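Side-chain contact in bacteriohemerythrin (Methylococcus capsulatus, PDB 4XPX), which reversibly binds oxygen at a non-haem site of two iron atoms and may store it or deliver it to oxygen-requiring enzymes: residues Tyr53-Phe58 with Lys82-Cys87. Numbering follows the deposited sequence.
Sequences YVVMHF and KLVGVC. With FE2 (Fe (II) ion), chain C.
Val55 and Val84 mark the closest backbone approach, their CA atoms 7.0 Å apart, where helices 40-67 and 73-95 of the hemerythrin four-helix bundle run antiparallel, their local axes at 165° and 10.9 Å apart. The contact is wholly apolar and centres on Phe58, whose CB points toward the second helix and whose ring, with CG anti to the carbonyl carbon (chi1 -69°), presents its edge to Leu83 and Val84. Val84 puts CG2 near the ring plane, 3.6 Å from Phe58 CD1, and Leu83 brings CD2 to the neighbouring part of the rim, 3.7 Å from Phe58 CZ. The two methyls therefore grip one edge of the ring from adjacent positions. One face of the same ring is covered by Val54 CG1 from a turn earlier, offset toward the rim, and the ring also stacks with His80, an iron ligand of the same helix as Leu83. With an alanine here, Leu83 and Val84 are likely to lose the ring edge they pack on, opening a gap between the helices, and the His80 imidazole its stacking partner. Leu83 also packs on Phe108 and Trp112 of helix 103-121, so it joins three helices. Beside this cluster, the side chains of Val55 and Val84 cross at about a right angle, CG2 to CG2 at 4.1 Å. His57 faces elsewhere: Gln20 accepts a hydrogen bond from its ND1 and its NE2 binds an iron, two bonds that together hold the imidazole's rotation; that iron is shared with His21, Glu61, Asp121 and two waters, the nearer water oxygen lying 2.0 Å from the metal.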
loop_
_atom_site.group_PDB
_atom_site.type_symbol
_atom_site.label_atom_id
_atom_site.label_comp_id
_atom_site.label_asym_id
_atom_site.label_seq_id
_atom_site.Cartn_x
_atom_site.Cartn_y
_atom_site.Cartn_z
ATOM N N TYR A 53 7.839 2.719 -0.496
ATOM C CA TYR A 53 7.563 1.631 -1.419
ATOM C C TYR A 53 6.155 1.713 -1.947
ATOM O O TYR A 53 5.919 1.486 -3.178
ATOM C CB TYR A 53 7.847 0.271 -0.738
ATOM C CG TYR A 53 7.816 -0.808 -1.751
ATOM C CD1 TYR A 53 8.916 -1.086 -2.493
ATOM C CD2 TYR A 53 6.673 -1.550 -1.994
ATOM C CE1 TYR A 53 8.908 -2.064 -3.499
ATOM C CE2 TYR A 53 6.631 -2.512 -2.983
ATOM C CZ TYR A 53 7.711 -2.781 -3.707
ATOM O OH TYR A 53 7.652 -3.746 -4.672
ATOM N N VAL A 54 5.169 1.978 -1.086
ATOM C CA VAL A 54 3.788 2.118 -1.513
ATOM C C VAL A 54 3.670 3.221 -2.580
ATOM O O VAL A 54 2.992 3.038 -3.630
ATOM C CB VAL A 54 2.876 2.368 -0.345
ATOM C CG1 VAL A 54 1.454 2.752 -0.804
ATOM C CG2 VAL A 54 2.791 1.097 0.523
ATOM N N VAL A 55 4.286 4.362 -2.360
ATOM C CA VAL A 55 4.219 5.445 -3.354
ATOM C C VAL A 55 4.815 4.991 -4.660
ATOM O O VAL A 55 4.241 5.321 -5.741
ATOM C CB VAL A 55 4.857 6.692 -2.772
ATOM C CG1 VAL A 55 5.161 7.747 -3.870
ATOM C CG2 VAL A 55 4.109 7.274 -1.653
ATOM N N MET A 56 5.902 4.273 -4.633
ATOM C CA MET A 56 6.497 3.775 -5.846
ATOM C C MET A 56 5.590 2.784 -6.548
ATOM O O MET A 56 5.431 2.827 -7.809
ATOM C CB MET A 56 7.847 3.143 -5.512
ATOM C CG MET A 56 8.613 2.669 -6.704
ATOM S SD MET A 56 8.038 1.065 -7.276
ATOM C CE MET A 56 8.316 -0.001 -5.888
ATOM N N HIS A 57 4.923 1.906 -5.798
ATOM C CA HIS A 57 3.972 0.973 -6.350
ATOM C C HIS A 57 2.839 1.737 -7.063
ATOM O O HIS A 57 2.411 1.365 -8.196
ATOM C CB HIS A 57 3.423 0.103 -5.233
ATOM C CG HIS A 57 2.209 -0.689 -5.657
ATOM N ND1 HIS A 57 2.213 -1.578 -6.707
ATOM C CD2 HIS A 57 0.926 -0.662 -5.211
ATOM C CE1 HIS A 57 0.967 -2.061 -6.860
ATOM N NE2 HIS A 57 0.164 -1.516 -5.970
ATOM N N PHE A 58 2.294 2.737 -6.409
ATOM C CA PHE A 58 1.217 3.517 -7.023
ATOM C C PHE A 58 1.689 4.122 -8.311
ATOM O O PHE A 58 0.928 4.132 -9.323
ATOM C CB PHE A 58 0.724 4.597 -6.065
ATOM C CG PHE A 58 -0.032 4.055 -4.841
ATOM C CD1 PHE A 58 -0.316 4.966 -3.826
ATOM C CD2 PHE A 58 -0.483 2.766 -4.745
ATOM C CE1 PHE A 58 -1.046 4.569 -2.715
ATOM C CE2 PHE A 58 -1.198 2.424 -3.612
ATOM C CZ PHE A 58 -1.508 3.291 -2.632
ATOM N N LYS A 82 -5.477 9.833 -2.263
ATOM C CA LYS A 82 -6.022 10.081 -0.909
ATOM C C LYS A 82 -5.205 9.272 0.114
ATOM O O LYS A 82 -4.929 9.822 1.201
ATOM C CB LYS A 82 -7.492 9.691 -0.860
ATOM C CG LYS A 82 -8.485 10.660 -1.446
ATOM C CD LYS A 82 -8.569 11.920 -0.690
ATOM C CE LYS A 82 -9.711 12.833 -1.370
ATOM N NZ LYS A 82 -9.685 14.121 -0.565
ATOM N N LEU A 83 -4.812 8.038 -0.188
ATOM C CA LEU A 83 -3.986 7.290 0.734
ATOM C C LEU A 83 -2.647 7.938 0.930
ATOM O O LEU A 83 -2.141 8.010 2.106
ATOM C CB LEU A 83 -3.857 5.841 0.339
ATOM C CG LEU A 83 -3.086 5.032 1.391
ATOM C CD1 LEU A 83 -3.807 4.862 2.705
ATOM C CD2 LEU A 83 -2.629 3.717 0.902
ATOM N N VAL A 84 -2.022 8.350 -0.111
ATOM C CA VAL A 84 -0.702 9.026 0.028
ATOM C C VAL A 84 -0.876 10.235 0.947
ATOM O O VAL A 84 0.009 10.461 1.814
ATOM C CB VAL A 84 -0.119 9.419 -1.351
ATOM C CG1 VAL A 84 1.178 10.166 -1.109
ATOM C CG2 VAL A 84 0.136 8.190 -2.183
ATOM N N GLY A 85 -1.962 10.999 0.827
ATOM C CA GLY A 85 -2.129 12.166 1.698
ATOM C C GLY A 85 -2.283 11.712 3.145
ATOM O O GLY A 85 -1.695 12.421 4.052
ATOM N N VAL A 86 -2.982 10.656 3.428
ATOM C CA VAL A 86 -3.117 10.161 4.818
ATOM C C VAL A 86 -1.730 9.748 5.307
ATOM O O VAL A 86 -1.368 10.045 6.479
ATOM C CB VAL A 86 -4.090 8.983 4.821
ATOM C CG1 VAL A 86 -4.049 8.243 6.155
ATOM C CG2 VAL A 86 -5.498 9.459 4.526
ATOM N N CYS A 87 -0.980 9.018 4.493
ATOM C CA CYS A 87 0.345 8.546 4.880
ATOM C C CYS A 87 1.323 9.715 5.122
ATOM O O CYS A 87 2.107 9.665 6.145
ATOM C CB CYS A 87 0.877 7.517 3.915
ATOM S SG CYS A 87 0.036 5.986 3.972
HETATM FE FE FE2 C . -1.934 -1.992 -5.948
HETATM O O HOH W 1 -2.574 -0.180 -5.454
HETATM O O HOH W 2 -2.106 -1.800 -3.446
#